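Side-chain contacts in putative hyaluronoglucosaminidase (Clostridium perfringens, PDB 6PWI), which probably hydrolyses terminal N-acetylhexosamine residues as a family 84 glycoside hydrolase, this chain being the portion that carries the catalytic barrel: residues D176-G181 / V324-F329; I100-G105 / V117-F122; E33-P38 / S458-E463. All coordinates share one frame; numbering follows the deposited sequence.

The three contacts lie in different parts of the fold, their centres 23 to 29 Å apart, and none touches another. Interaction 3 spans the chain: its 33-38 loop comes before the first strand of the N-terminal alpha/beta domain, while its 458-463 end belongs to helix 451-462, beyond the last barrel strand, so the other two are nested inside the loop it closes. Interaction 2 is internal to the N-terminal domain, joining the loops before and after helix 106-114. Interaction 1 follows in the chain and lies across the barrel between strands 179-184 and 328-330. Interaction 3 joins these two regions, its nearest atoms about 6 Å from those of interaction 1.

Interaction 1. Residues D176-G181 / V324-F329; sequences DGQWRG and VYEFIF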
loop_
_atom_site.group_PDB
_atom_site.type_symbol
_atom_site.label_atom_id
_atom_site.label_comp_id
_atom_site.label_asym_id
_atom_site.label_seq_id
_atom_site.Cartn_x
_atom_site.Cartn_y
_atom_site.Cartn_z
ATOM N N ASP A 176 -2.745 14.508 -4.730
ATOM C CA ASP A 176 -1.819 14.795 -5.809
ATOM C C ASP A 176 -2.048 13.802 -6.944
ATOM O O ASP A 176 -2.006 14.187 -8.105
ATOM C CB ASP A 176 -0.373 14.830 -5.313
ATOM C CG ASP A 176 -0.054 16.105 -4.551
ATOM O OD1 ASP A 176 -0.439 17.192 -5.049
ATOM O OD2 ASP A 176 0.554 16.003 -3.455
ATOM N N GLY A 177 -2.311 12.539 -6.589
ATOM C CA GLY A 177 -2.488 11.478 -7.567
ATOM C C GLY A 177 -3.961 11.146 -7.801
ATOM O O GLY A 177 -4.762 11.167 -6.868
ATOM N N GLN A 178 -4.288 10.833 -9.061
ATOM C CA GLN A 178 -5.602 10.357 -9.461
ATOM C C GLN A 178 -5.854 8.961 -8.875
ATOM O O GLN A 178 -6.922 8.718 -8.320
ATOM C CB GLN A 178 -5.725 10.442 -10.985
ATOM C CG GLN A 178 -7.051 9.953 -11.554
ATOM C CD GLN A 178 -7.045 9.749 -13.055
ATOM O OE1 GLN A 178 -6.009 9.792 -13.722
ATOM N NE2 GLN A 178 -8.221 9.504 -13.611
ATOM N N TRP A 179 -4.868 8.055 -8.971
ATOM C CA TRP A 179 -5.024 6.681 -8.507
ATOM C C TRP A 179 -4.023 6.362 -7.402
ATOM O O TRP A 179 -2.846 6.691 -7.511
ATOM C CB TRP A 179 -4.919 5.668 -9.657
ATOM C CG TRP A 179 -5.808 5.992 -10.814
ATOM C CD1 TRP A 179 -5.399 6.317 -12.073
ATOM C CD2 TRP A 179 -7.251 6.083 -10.821
ATOM N NE1 TRP A 179 -6.482 6.585 -12.867
ATOM C CE2 TRP A 179 -7.634 6.451 -12.130
ATOM C CE3 TRP A 179 -8.262 5.890 -9.866
ATOM C CZ2 TRP A 179 -8.975 6.628 -12.496
ATOM C CZ3 TRP A 179 -9.585 6.057 -10.230
ATOM C CH2 TRP A 179 -9.937 6.431 -11.529
ATOM N N ARG A 180 -4.522 5.712 -6.344
ATOM C CA ARG A 180 -3.729 5.272 -5.210
ATOM C C ARG A 180 -4.210 3.888 -4.783
ATOM O O ARG A 180 -5.377 3.709 -4.434
ATOM C CB ARG A 180 -3.885 6.244 -4.038
ATOM C CG ARG A 180 -3.694 7.712 -4.396
ATOM C CD ARG A 180 -4.205 8.664 -3.330
ATOM N NE ARG A 180 -5.627 8.532 -3.009
ATOM C CZ ARG A 180 -6.631 9.034 -3.733
ATOM N NH1 ARG A 180 -6.380 9.707 -4.844
ATOM N NH2 ARG A 180 -7.884 8.862 -3.341
ATOM N N GLY A 181 -3.312 2.902 -4.823
ATOM C CA GLY A 181 -3.675 1.591 -4.323
ATOM C C GLY A 181 -2.617 0.529 -4.590
ATOM O O GLY A 181 -1.419 0.805 -4.613
ATOM N N VAL A 324 -19.046 3.849 -15.361
ATOM C CA VAL A 324 -17.805 3.090 -15.326
ATOM C C VAL A 324 -16.622 4.054 -15.427
ATOM O O VAL A 324 -16.488 4.788 -16.403
ATOM C CB VAL A 324 -17.771 1.996 -16.414
ATOM C CG1 VAL A 324 -16.444 1.250 -16.452
ATOM C CG2 VAL A 324 -18.912 1.012 -16.241
ATOM N N TYR A 325 -15.759 4.038 -14.405
ATOM C CA TYR A 325 -14.553 4.847 -14.389
ATOM C C TYR A 325 -13.658 4.442 -15.557
ATOM O O TYR A 325 -13.909 3.434 -16.215
ATOM C CB TYR A 325 -13.836 4.714 -13.046
ATOM C CG TYR A 325 -14.583 5.247 -11.849
ATOM C CD1 TYR A 325 -14.646 6.610 -11.590
ATOM C CD2 TYR A 325 -15.208 4.389 -10.955
ATOM C CE1 TYR A 325 -15.320 7.105 -10.481
ATOM C CE2 TYR A 325 -15.885 4.866 -9.843
ATOM C CZ TYR A 325 -15.939 6.230 -9.603
ATOM O OH TYR A 325 -16.603 6.706 -8.507
ATOM N N GLU A 326 -12.607 5.234 -15.802
ATOM C CA GLU A 326 -11.807 5.088 -17.012
ATOM C C GLU A 326 -10.939 3.835 -16.936
ATOM O O GLU A 326 -10.581 3.387 -15.849
ATOM C CB GLU A 326 -11.016 6.361 -17.330
ATOM C CG GLU A 326 -10.343 6.996 -16.131
ATOM C CD GLU A 326 -9.839 8.399 -16.424
ATOM O OE1 GLU A 326 -8.600 8.611 -16.387
ATOM O OE2 GLU A 326 -10.686 9.279 -16.701
ATOM N N PHE A 327 -10.637 3.280 -18.114
ATOM C CA PHE A 327 -9.853 2.065 -18.240
ATOM C C PHE A 327 -8.390 2.306 -17.880
ATOM O O PHE A 327 -7.840 3.395 -18.067
ATOM C CB PHE A 327 -9.905 1.522 -19.670
ATOM C CG PHE A 327 -11.182 0.818 -20.053
ATOM C CD1 PHE A 327 -11.430 -0.486 -19.643
ATOM C CD2 PHE A 327 -12.123 1.449 -20.856
ATOM C CE1 PHE A 327 -12.600 -1.136 -20.013
ATOM C CE2 PHE A 327 -13.293 0.799 -21.223
ATOM C CZ PHE A 327 -13.530 -0.490 -20.801
ATOM N N ILE A 328 -7.778 1.240 -17.367
ATOM C CA ILE A 328 -6.354 1.149 -17.121
ATOM C C ILE A 328 -5.789 0.227 -18.194
ATOM O O ILE A 328 -6.416 -0.773 -18.529
ATOM C CB ILE A 328 -6.158 0.612 -15.692
ATOM C CG1 ILE A 328 -6.375 1.734 -14.674
ATOM C CG2 ILE A 328 -4.807 -0.059 -15.518
ATOM C CD1 ILE A 328 -7.139 1.315 -13.444
ATOM N N PHE A 329 -4.633 0.587 -18.762
ATOM C CA PHE A 329 -4.001 -0.222 -19.796
ATOM C C PHE A 329 -2.530 -0.442 -19.445
ATOM O O PHE A 329 -1.805 0.503 -19.156
ATOM C CB PHE A 329 -4.194 0.428 -21.171
ATOM C CG PHE A 329 -3.619 -0.336 -22.340
ATOM C CD1 PHE A 329 -4.384 -1.271 -23.027
ATOM C CD2 PHE A 329 -2.316 -0.117 -22.765
ATOM C CE1 PHE A 329 -3.854 -1.983 -24.093
ATOM C CE2 PHE A 329 -1.788 -0.833 -23.830
ATOM C CZ PHE A 329 -2.555 -1.765 -24.493
#
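Glu326 meets both Gln178 and Trp179, following Tyr325, whose ring is engaged elsewhere in a cation-pi contact with Lys250. The CG of Glu326 sits between the backbone N and the carbonyl carbon (chi1 44°), and the extended chain beyond brings the carboxylate to Gln178. There Gln178 NE2 donates to Glu326 OE1 over 2.9 Å, with an N-H...O angle of 166°. The acceptor lies close to the amide plane, whereas the donor comes from above the carboxylate plane; the two flat groups stand 84° apart. Glutamine suits the place because its neutral amide supplies an N-H to the carboxylate oxygen while its CH2 groups can lie on the indole face: Gln178 CG rests 3.6 Å above the plane of the Trp179 ring, displaced from the ring centre. The methylene of the glutamate serves the same indole, Glu326 CG lying at the ring edge, 3.9 Å from Trp179 CZ2. Phe327 turns away, to helices 268-286 and 304-321, and the chain then runs into strand 328-330. Strands 179-184 and 328-330 are the first and fifth of eight, and the contact crosses the N-terminal ends of both. The buried Trp179 ring meets Phe388 here and so fills part of the floor of a TIM barrel, a fold whose catalytic groups lie at the opposite, C-terminal ends of the strands.

Interaction 2. Residues I100-G105 / V117-F122; sequences INNSEG and VNDSHF
One water links the loops on either side of helix 106-114, lying 2.7 Å from Asn101 OD1 and 2.8 Å from Asp119 OD2 and hydrogen-bonded to both. Asp119 is poorly ordered, so this polar side is probably mobile. Asn102 OD1 also comes within 3.5 Å of Asp119 OD2, but both are acceptors and they are not hydrogen-bonded. The other half of the contact is a stack on Phe122. Asn101 CB lies 3.7 Å from the centroid of the Phe122 ring, only 4° off its normal, a CH-pi contact. With CG anti to the backbone N (chi1 173°), the amide of Asn101 is laid flat over the ring, the two planes 4° apart, and Asn101 CG comes within 3.6 Å of Phe122 CD2. His121 CD2 covers the opposite face of the ring, and the Phe122 side chain also packs on Leu140 and Val129 of the sheet. Asparagine thus does double duty, stacking its flat amide on the aromatic while its oxygen takes the water. Asn102 is well placed too: it occupies the third position of a type II turn, where left-handed backbone angles are needed and asparagine tolerates them. Next, Ser103 OG accepts from Gly105 N in an ST turn just before helix 106-114, completing a strand-turn-helix connection of the N-terminal alpha/beta domain, with Phe122 tucking the return loop against the sheet.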
loop_
_atom_site.group_PDB
_atom_site.type_symbol
_atom_site.label_atom_id
_atom_site.label_comp_id
_atom_site.label_asym_id
_atom_site.label_seq_id
_atom_site.Cartn_x
_atom_site.Cartn_y
_atom_site.Cartn_z
ATOM N N ILE A 100 -22.042 17.941 -0.978
ATOM C CA ILE A 100 -21.227 18.040 -2.176
ATOM C C ILE A 100 -21.214 19.492 -2.640
ATOM O O ILE A 100 -22.241 20.160 -2.641
ATOM C CB ILE A 100 -21.743 17.073 -3.261
ATOM C CG1 ILE A 100 -21.443 15.621 -2.882
ATOM C CG2 ILE A 100 -21.207 17.433 -4.646
ATOM C CD1 ILE A 100 -22.309 14.618 -3.602
ATOM N N ASN A 101 -20.030 19.962 -3.032
ATOM C CA ASN A 101 -19.818 21.324 -3.485
ATOM C C ASN A 101 -20.652 21.604 -4.735
ATOM O O ASN A 101 -20.710 20.771 -5.643
ATOM C CB ASN A 101 -18.330 21.565 -3.726
ATOM C CG ASN A 101 -18.067 22.912 -4.353
ATOM O OD1 ASN A 101 -18.259 23.946 -3.712
ATOM N ND2 ASN A 101 -17.653 22.897 -5.608
ATOM N N ASN A 102 -21.302 22.782 -4.745
ATOM C CA ASN A 102 -22.123 23.289 -5.840
ATOM C C ASN A 102 -23.388 22.459 -6.068
ATOM O O ASN A 102 -23.904 22.437 -7.182
ATOM C CB ASN A 102 -21.359 23.396 -7.162
ATOM C CG ASN A 102 -20.392 24.556 -7.214
ATOM O OD1 ASN A 102 -20.376 25.414 -6.331
ATOM N ND2 ASN A 102 -19.575 24.588 -8.253
ATOM N N SER A 103 -23.901 21.800 -5.024
ATOM C CA SER A 103 -25.136 21.035 -5.139
ATOM C C SER A 103 -26.351 21.930 -4.886
ATOM O O SER A 103 -27.462 21.594 -5.295
ATOM C CB SER A 103 -25.135 19.872 -4.189
ATOM O OG SER A 103 -25.304 20.336 -2.856
ATOM N N GLU A 104 -26.110 23.052 -4.194
ATOM C CA GLU A 104 -27.114 23.968 -3.662
ATOM C C GLU A 104 -28.039 23.227 -2.707
ATOM O O GLU A 104 -29.192 23.618 -2.523
ATOM C CB GLU A 104 -27.856 24.740 -4.754
ATOM C CG GLU A 104 -26.910 25.323 -5.774
ATOM C CD GLU A 104 -27.379 26.587 -6.459
ATOM O OE1 GLU A 104 -27.483 27.620 -5.774
ATOM O OE2 GLU A 104 -27.625 26.535 -7.676
ATOM N N GLY A 105 -27.499 22.153 -2.120
ATOM C CA GLY A 105 -28.132 21.451 -1.020
ATOM C C GLY A 105 -27.863 22.162 0.301
ATOM O O GLY A 105 -27.142 23.163 0.350
ATOM N N VAL A 117 -14.790 28.635 2.673
ATOM C CA VAL A 117 -13.777 28.135 1.746
ATOM C C VAL A 117 -13.870 28.772 0.358
ATOM O O VAL A 117 -14.667 29.680 0.124
ATOM C CB VAL A 117 -13.796 26.597 1.638
ATOM C CG1 VAL A 117 -13.081 25.923 2.798
ATOM C CG2 VAL A 117 -15.201 26.046 1.441
ATOM N N ASN A 118 -13.033 28.244 -0.558
ATOM C CA ASN A 118 -12.821 28.726 -1.917
ATOM C C ASN A 118 -13.169 27.641 -2.931
ATOM O O ASN A 118 -12.721 26.504 -2.800
ATOM C CB ASN A 118 -11.349 29.059 -2.184
ATOM C CG ASN A 118 -10.945 30.417 -1.659
ATOM O OD1 ASN A 118 -9.972 30.532 -0.923
ATOM N ND2 ASN A 118 -11.692 31.447 -2.024
ATOM N N ASP A 119 -13.921 28.040 -3.970
ATOM C CA ASP A 119 -14.285 27.195 -5.101
ATOM C C ASP A 119 -13.030 26.732 -5.849
ATOM O O ASP A 119 -13.062 25.712 -6.536
ATOM C CB ASP A 119 -15.280 27.913 -6.026
ATOM C CG ASP A 119 -16.180 26.984 -6.831
ATOM O OD1 ASP A 119 -16.035 26.951 -8.069
ATOM O OD2 ASP A 119 -17.034 26.312 -6.215
ATOM N N SER A 120 -11.932 27.493 -5.695
ATOM C CA SER A 120 -10.642 27.246 -6.329
ATOM C C SER A 120 -10.041 25.937 -5.818
ATOM O O SER A 120 -9.153 25.354 -6.437
ATOM C CB SER A 120 -9.692 28.392 -6.068
ATOM O OG SER A 120 -10.312 29.648 -6.299
ATOM N N HIS A 121 -10.531 25.501 -4.659
ATOM C CA HIS A 121 -10.068 24.287 -4.015
ATOM C C HIS A 121 -10.488 23.052 -4.825
ATOM O O HIS A 121 -9.699 22.122 -4.991
ATOM C CB HIS A 121 -10.507 24.331 -2.538
ATOM C CG HIS A 121 -10.314 23.068 -1.776
ATOM N ND1 HIS A 121 -9.076 22.475 -1.625
ATOM C CD2 HIS A 121 -11.192 22.290 -1.111
ATOM C CE1 HIS A 121 -9.203 21.377 -0.909
ATOM N NE2 HIS A 121 -10.491 21.242 -0.583
ATOM N N PHE A 122 -11.701 23.083 -5.392
ATOM C CA PHE A 122 -12.443 21.874 -5.719
ATOM C C PHE A 122 -12.084 21.295 -7.086
ATOM O O PHE A 122 -12.536 20.205 -7.429
ATOM C CB PHE A 122 -13.945 22.083 -5.520
ATOM C CG PHE A 122 -14.375 22.002 -4.077
ATOM C CD1 PHE A 122 -14.512 20.774 -3.443
ATOM C CD2 PHE A 122 -14.616 23.153 -3.344
ATOM C CE1 PHE A 122 -14.894 20.700 -2.113
ATOM C CE2 PHE A 122 -14.999 23.079 -2.013
ATOM C CZ PHE A 122 -15.138 21.853 -1.401
HETATM O O HOH W 1 -18.824 26.557 -4.086
#

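Interaction 3. Residues E33-P38 / S458-E463; sequences EYEIYP and SFKYIE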
loop_
_atom_site.group_PDB
_atom_site.type_symbol
_atom_site.label_atom_id
_atom_site.label_comp_id
_atom_site.label_asym_id
_atom_site.label_seq_id
_atom_site.Cartn_x
_atom_site.Cartn_y
_atom_site.Cartn_z
ATOM N N GLU A 33 -1.825 18.579 18.321
ATOM C CA GLU A 33 -2.639 18.444 17.120
ATOM C C GLU A 33 -2.726 16.977 16.687
ATOM O O GLU A 33 -1.893 16.157 17.068
ATOM C CB GLU A 33 -2.114 19.399 16.046
ATOM C CG GLU A 33 -2.215 20.856 16.478
ATOM C CD GLU A 33 -1.561 21.915 15.600
ATOM O OE1 GLU A 33 -1.832 23.121 15.816
ATOM O OE2 GLU A 33 -0.777 21.544 14.706
ATOM N N TYR A 34 -3.755 16.642 15.899
ATOM C CA TYR A 34 -4.053 15.261 15.542
ATOM C C TYR A 34 -3.100 14.748 14.464
ATOM O O TYR A 34 -2.726 15.483 13.549
ATOM C CB TYR A 34 -5.502 15.110 15.075
ATOM C CG TYR A 34 -6.517 15.652 16.047
ATOM C CD1 TYR A 34 -6.564 15.190 17.354
ATOM C CD2 TYR A 34 -7.424 16.630 15.667
ATOM C CE1 TYR A 34 -7.483 15.686 18.263
ATOM C CE2 TYR A 34 -8.356 17.133 16.563
ATOM C CZ TYR A 34 -8.382 16.662 17.866
ATOM O OH TYR A 34 -9.296 17.143 18.761
ATOM N N GLU A 35 -2.722 13.469 14.598
ATOM C CA GLU A 35 -1.967 12.763 13.574
ATOM C C GLU A 35 -2.947 12.188 12.553
ATOM O O GLU A 35 -3.758 11.321 12.881
ATOM C CB GLU A 35 -1.091 11.683 14.211
ATOM C CG GLU A 35 -0.420 10.768 13.209
ATOM C CD GLU A 35 0.499 9.741 13.846
ATOM O OE1 GLU A 35 1.524 10.150 14.432
ATOM O OE2 GLU A 35 0.181 8.533 13.771
ATOM N N ILE A 36 -2.864 12.701 11.322
ATOM C CA ILE A 36 -3.713 12.261 10.229
ATOM C C ILE A 36 -2.834 11.819 9.061
ATOM O O ILE A 36 -1.988 12.581 8.596
ATOM C CB ILE A 36 -4.679 13.384 9.815
ATOM C CG1 ILE A 36 -5.597 13.782 10.970
ATOM C CG2 ILE A 36 -5.474 12.982 8.584
ATOM C CD1 ILE A 36 -6.238 15.135 10.790
ATOM N N TYR A 37 -3.058 10.582 8.595
ATOM C CA TYR A 37 -2.403 10.059 7.407
ATOM C C TYR A 37 -3.463 9.645 6.393
ATOM O O TYR A 37 -4.469 9.046 6.766
ATOM C CB TYR A 37 -1.508 8.867 7.759
ATOM C CG TYR A 37 -0.150 9.244 8.286
ATOM C CD1 TYR A 37 0.873 9.593 7.418
ATOM C CD2 TYR A 37 0.110 9.273 9.651
ATOM C CE1 TYR A 37 2.123 9.955 7.894
ATOM C CE2 TYR A 37 1.354 9.636 10.144
ATOM C CZ TYR A 37 2.364 9.977 9.259
ATOM O OH TYR A 37 3.605 10.332 9.711
ATOM N N PRO A 38 -3.276 9.915 5.080
ATOM C CA PRO A 38 -2.108 10.642 4.579
ATOM C C PRO A 38 -2.102 12.076 5.097
ATOM O O PRO A 38 -3.135 12.567 5.539
ATOM C CB PRO A 38 -2.326 10.648 3.058
ATOM C CG PRO A 38 -3.240 9.467 2.817
ATOM C CD PRO A 38 -4.182 9.490 4.003
ATOM N N SER A 458 3.415 4.246 10.816
ATOM C CA SER A 458 2.520 3.259 10.242
ATOM C C SER A 458 2.272 2.090 11.195
ATOM O O SER A 458 1.161 1.562 11.237
ATOM C CB SER A 458 3.022 2.789 8.903
ATOM O OG SER A 458 4.193 2.002 9.039
ATOM N N PHE A 459 3.289 1.694 11.968
ATOM C CA PHE A 459 3.193 0.448 12.717
ATOM C C PHE A 459 2.015 0.449 13.691
ATOM O O PHE A 459 1.381 -0.586 13.882
ATOM C CB PHE A 459 4.556 0.004 13.265
ATOM C CG PHE A 459 5.497 -0.368 12.148
ATOM C CD1 PHE A 459 5.439 -1.621 11.549
ATOM C CD2 PHE A 459 6.373 0.579 11.632
ATOM C CE1 PHE A 459 6.259 -1.927 10.474
ATOM C CE2 PHE A 459 7.197 0.269 10.562
ATOM C CZ PHE A 459 7.134 -0.981 9.986
ATOM N N LYS A 460 1.693 1.608 14.276
ATOM C CA LYS A 460 0.603 1.655 15.241
ATOM C C LYS A 460 -0.734 1.366 14.555
ATOM O O LYS A 460 -1.643 0.825 15.180
ATOM C CB LYS A 460 0.594 2.964 16.040
ATOM C CG LYS A 460 0.105 4.197 15.292
ATOM C CD LYS A 460 0.152 5.472 16.113
ATOM C CE LYS A 460 1.509 6.140 16.095
ATOM N NZ LYS A 460 1.725 6.831 14.805
ATOM N N TYR A 461 -0.839 1.705 13.265
ATOM C CA TYR A 461 -2.052 1.472 12.496
ATOM C C TYR A 461 -2.119 0.021 12.028
ATOM O O TYR A 461 -3.192 -0.573 12.007
ATOM C CB TYR A 461 -2.121 2.427 11.306
ATOM C CG TYR A 461 -2.135 3.870 11.722
ATOM C CD1 TYR A 461 -3.290 4.451 12.224
ATOM C CD2 TYR A 461 -0.983 4.642 11.655
ATOM C CE1 TYR A 461 -3.306 5.777 12.629
ATOM C CE2 TYR A 461 -0.984 5.970 12.057
ATOM C CZ TYR A 461 -2.151 6.537 12.544
ATOM O OH TYR A 461 -2.168 7.843 12.936
ATOM N N ILE A 462 -0.965 -0.533 11.646
ATOM C CA ILE A 462 -0.925 -1.878 11.106
ATOM C C ILE A 462 -1.166 -2.876 12.232
ATOM O O ILE A 462 -1.882 -3.855 12.042
ATOM C CB ILE A 462 0.407 -2.136 10.375
ATOM C CG1 ILE A 462 0.593 -1.141 9.228
ATOM C CG2 ILE A 462 0.506 -3.587 9.914
ATOM C CD1 ILE A 462 1.981 -1.121 8.655
ATOM N N GLU A 463 -0.564 -2.609 13.394
ATOM C CA GLU A 463 -0.562 -3.554 14.500
ATOM C C GLU A 463 -0.662 -2.791 15.821
ATOM O O GLU A 463 0.355 -2.471 16.437
ATOM C CB GLU A 463 0.682 -4.445 14.429
ATOM C CG GLU A 463 0.881 -5.324 15.650
ATOM C CD GLU A 463 -0.351 -6.123 16.044
ATOM O OE1 GLU A 463 -0.721 -7.041 15.282
ATOM O OE2 GLU A 463 -0.961 -5.809 17.098
HETATM O O HOH W 2 -4.448 8.697 10.662
#
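The extended loop 33-38 passes the last turns of helix 451-462, its backbone well separated (Tyr37 CA to Ser458 CA, 8.9 Å), so that Glu35 and Tyr37 must bridge to Lys460 and Tyr461 with long side chains. In Glu35 a chi1 of 172° swings the chain away from the backbone N, and it runs straight on from there, carrying its carboxylate to the helix. One oxygen then serves two donors. Lys460 NZ forms a salt bridge with Glu35 OE2 at 2.5 Å, on the syn lone pair, while Tyr461 OH donates to the same Glu35 OE2 at 2.6 Å, on the anti lone pair. The tyrosine meets the acid at the edge of its ring, the ring and carboxylate planes being 50° apart. Lysine comes from the opposite direction: bends at chi3 and chi4 curl its flexible chain back and bring NZ to OE2, and Lys460 CG rests over one face of the Tyr461 ring, 3.8 Å above the plane. Lys460 NZ is also bonded to the backbone O of Asp457, one turn back. Beside the polar cluster the two tyrosines touch obliquely, with Tyr37 CD2 4.2 Å from Tyr461 CE2. The hydroxyl of Tyr37 reaches on to Asp457, and its backbone N gives a hydrogen bond to a water, 3.1 Å from Tyr37 N, which in turn is weakly bonded to Tyr461 OH. Tyrosine therefore suits both sites, having an aromatic wall for packing and a hydroxyl for the polar end. The loop ahead of strand 43-46 thus meets helix 451-462 through a salt bridge, a phenol hydrogen bond and apolar contact, joining the N-terminal part to the helices after barrel strand 418-423. With a lysine and a phenol both donating to its OE2, Glu35 would probably be favoured as the carboxylate, and the lysine as ammonium.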